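Local coordinates for protein Gp6 (Enterobacteria phage HK97, PDB 3JVO) that forms a thirteen-membered ring in the head-tail connector, joining portal protein to the stopper gp7 and leaving an open channel for DNA ejection, at residues D69-E72 and H73-A76. Residues are numbered along the deposited sequence; the frame is centred on the assembly and turned at random.
Sequences DMFE and HRTA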
ATOM      1  N   ASP G  69     -12.671   6.289  30.337  1.00 26.27           N
ATOM      2  CA  ASP G  69     -11.368   6.017  29.721  1.00 27.34           C
ATOM      3  C   ASP G  69     -10.402   5.336  30.715  1.00 28.01           C
ATOM      4  O   ASP G  69      -9.787   4.326  30.381  1.00 27.78           O
ATOM      5  CB  ASP G  69     -10.752   7.279  29.136  1.00 27.60           C
ATOM      6  CG  ASP G  69      -9.457   7.005  28.431  1.00 29.74           C
ATOM      7  OD1 ASP G  69      -9.454   6.251  27.418  1.00 30.20           O
ATOM      8  OD2 ASP G  69      -8.424   7.525  28.912  1.00 35.48           O
HETATM    9  N   MSE G  70     -10.302   5.861  31.935  1.00 27.98           N
HETATM   10  CA  MSE G  70      -9.520   5.228  33.020  0.50 28.76           C
HETATM   11  C   MSE G  70      -9.923   3.785  33.297  1.00 28.47           C
HETATM   12  O   MSE G  70      -9.092   2.916  33.544  1.00 27.88           O
HETATM   13  CB  MSE G  70      -9.677   6.008  34.330  0.50 29.28           C
HETATM   14  CG  MSE G  70      -9.120   7.410  34.294  0.50 31.70           C
HETATM   15 SE   MSE G  70      -7.209   7.391  33.926  0.37 35.72          SE
HETATM   16  CE  MSE G  70      -6.559   6.382  35.489  0.50 34.17           C
ATOM     17  N   PHE G  71     -11.224   3.545  33.302  1.00 28.32           N
ATOM     18  CA  PHE G  71     -11.712   2.217  33.561  1.00 27.57           C
ATOM     19  C   PHE G  71     -11.351   1.203  32.462  1.00 27.27           C
ATOM     20  O   PHE G  71     -11.006   0.061  32.748  1.00 26.06           O
ATOM     21  CB  PHE G  71     -13.215   2.214  33.808  1.00 28.15           C
ATOM     22  CG  PHE G  71     -13.739   0.849  34.137  1.00 27.53           C
ATOM     23  CD1 PHE G  71     -13.679   0.376  35.443  1.00 29.01           C
ATOM     24  CD2 PHE G  71     -14.235   0.021  33.141  1.00 29.05           C
ATOM     25  CE1 PHE G  71     -14.136  -0.936  35.763  1.00 27.46           C
ATOM     26  CE2 PHE G  71     -14.710  -1.289  33.451  1.00 31.31           C
ATOM     27  CZ  PHE G  71     -14.656  -1.751  34.765  1.00 27.41           C
ATOM     28  N   GLU G  72     -11.393   1.656  31.218  1.00 27.42           N
ATOM     29  CA  GLU G  72     -11.152   0.809  30.063  1.00 28.27           C
ATOM     30  C   GLU G  72      -9.687   0.681  29.673  1.00 27.82           C
ATOM     31  O   GLU G  72      -9.281  -0.346  29.133  1.00 27.88           O
ATOM     32  CB  GLU G  72     -11.932   1.352  28.861  1.00 28.65           C
ATOM     33  CG  GLU G  72     -13.451   1.453  29.090  1.00 32.62           C
ATOM     34  CD  GLU G  72     -14.156   0.112  29.281  1.00 38.84           C
ATOM     35  OE1 GLU G  72     -13.604  -0.929  28.892  1.00 39.89           O
ATOM     36  OE2 GLU G  72     -15.305   0.100  29.801  1.00 43.18           O
ATOM     37  N   HIS G  73      -8.901   1.735  29.895  1.00 26.98           N
ATOM     38  CA  HIS G  73      -7.529   1.768  29.404  1.00 26.10           C
ATOM     39  C   HIS G  73      -6.594   1.995  30.611  1.00 26.55           C
ATOM     40  O   HIS G  73      -6.430   3.125  31.098  1.00 25.79           O
ATOM     41  CB  HIS G  73      -7.376   2.835  28.308  1.00 26.31           C
ATOM     42  CG  HIS G  73      -8.412   2.741  27.221  1.00 25.74           C
ATOM     43  ND1 HIS G  73      -9.274   3.774  26.921  1.00 27.03           N
ATOM     44  CD2 HIS G  73      -8.740   1.726  26.383  1.00 25.61           C
ATOM     45  CE1 HIS G  73     -10.072   3.412  25.933  1.00 26.26           C
ATOM     46  NE2 HIS G  73      -9.777   2.169  25.595  1.00 26.28           N
ATOM     47  N   ARG G  74      -5.997   0.892  31.060  1.00 25.63           N
ATOM     48  CA  ARG G  74      -5.343   0.776  32.352  1.00 26.23           C
ATOM     49  C   ARG G  74      -3.833   1.046  32.331  1.00 26.01           C
ATOM     50  O   ARG G  74      -3.242   1.149  33.381  1.00 25.07           O
ATOM     51  CB  ARG G  74      -5.572  -0.647  32.911  1.00 26.54           C
ATOM     52  CG  ARG G  74      -7.052  -1.049  33.066  1.00 26.05           C
ATOM     53  CD  ARG G  74      -7.584  -0.597  34.365  1.00 22.83           C
ATOM     54  NE  ARG G  74      -9.006  -0.868  34.517  1.00 25.20           N
ATOM     55  CZ  ARG G  74      -9.535  -1.802  35.308  1.00 23.08           C
ATOM     56  NH1 ARG G  74      -8.769  -2.583  36.061  1.00 21.44           N
ATOM     57  NH2 ARG G  74     -10.853  -1.925  35.373  1.00 21.41           N
ATOM     58  N   THR G  75      -3.207   1.130  31.150  1.00 25.90           N
ATOM     59  CA  THR G  75      -1.738   1.229  31.059  1.00 25.94           C
ATOM     60  C   THR G  75      -1.308   2.535  30.396  1.00 26.20           C
ATOM     61  O   THR G  75      -1.964   2.992  29.468  1.00 26.12           O
ATOM     62  CB  THR G  75      -1.156   0.045  30.228  1.00 26.09           C
ATOM     63  OG1 THR G  75      -1.819   0.015  28.954  1.00 28.45           O
ATOM     64  CG2 THR G  75      -1.428  -1.289  30.905  1.00 25.05           C
ATOM     65  N   ALA G  76      -0.192   3.105  30.853  1.00 26.03           N
ATOM     66  CA  ALA G  76       0.357   4.353  30.312  1.00 26.16           C
ATOM     67  C   ALA G  76       0.865   4.184  28.873  1.00 27.25           C
ATOM     68  O   ALA G  76       1.025   5.170  28.158  1.00 28.09           O
ATOM     69  CB  ALA G  76       1.494   4.857  31.203  1.00 25.90           C
TER
HETATM   70  O   HOH W   1      -6.365   5.888  30.375  1.00 22.91           O
HETATM   71  O   HOH W   2      -6.116  -1.699  29.542  1.00 31.94           O
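H73 and D69 meet twice where helix 57-72 runs out. The backbone N of H73 donates to D69 O (2.8 Å), an i to i+4 bond that closes the last helical turn, and its ring nitrogen ND1 donates to D69 OD1, a short 2.5 Å. The carboxylate oxygen lies close to the imidazole plane, but the ring comes at it from above the carboxylate plane, the two planes being 55° apart. One face of the imidazole rests on E72 CB, 3.9 Å from the ring centroid and almost exactly on its normal, a CH-pi contact. H73 is also where the chain leaves helical geometry, making this a helix C-terminus tied down by a His-carboxylate bond, and both partners reach on into the ring assembly: H73 NE2 bonds E79 and D69 OD2 bonds Q77, both of a neighbouring subunit. A water joins D69 OD2 to H73 O. R74 turns back over F71. Bent at chi2 (-86°), its chain brings NE to F71 O (2.8 Å) from above the carbonyl plane, the oxygen lying near the guanidinium plane; NH2 adds a weak bond to that oxygen. NH2 also lies over the rim of the F71 ring, 3.5 Å from CE1, and the guanidinium as a whole stands over that face as a cation-pi partner, its plane inclined 66° to the ring.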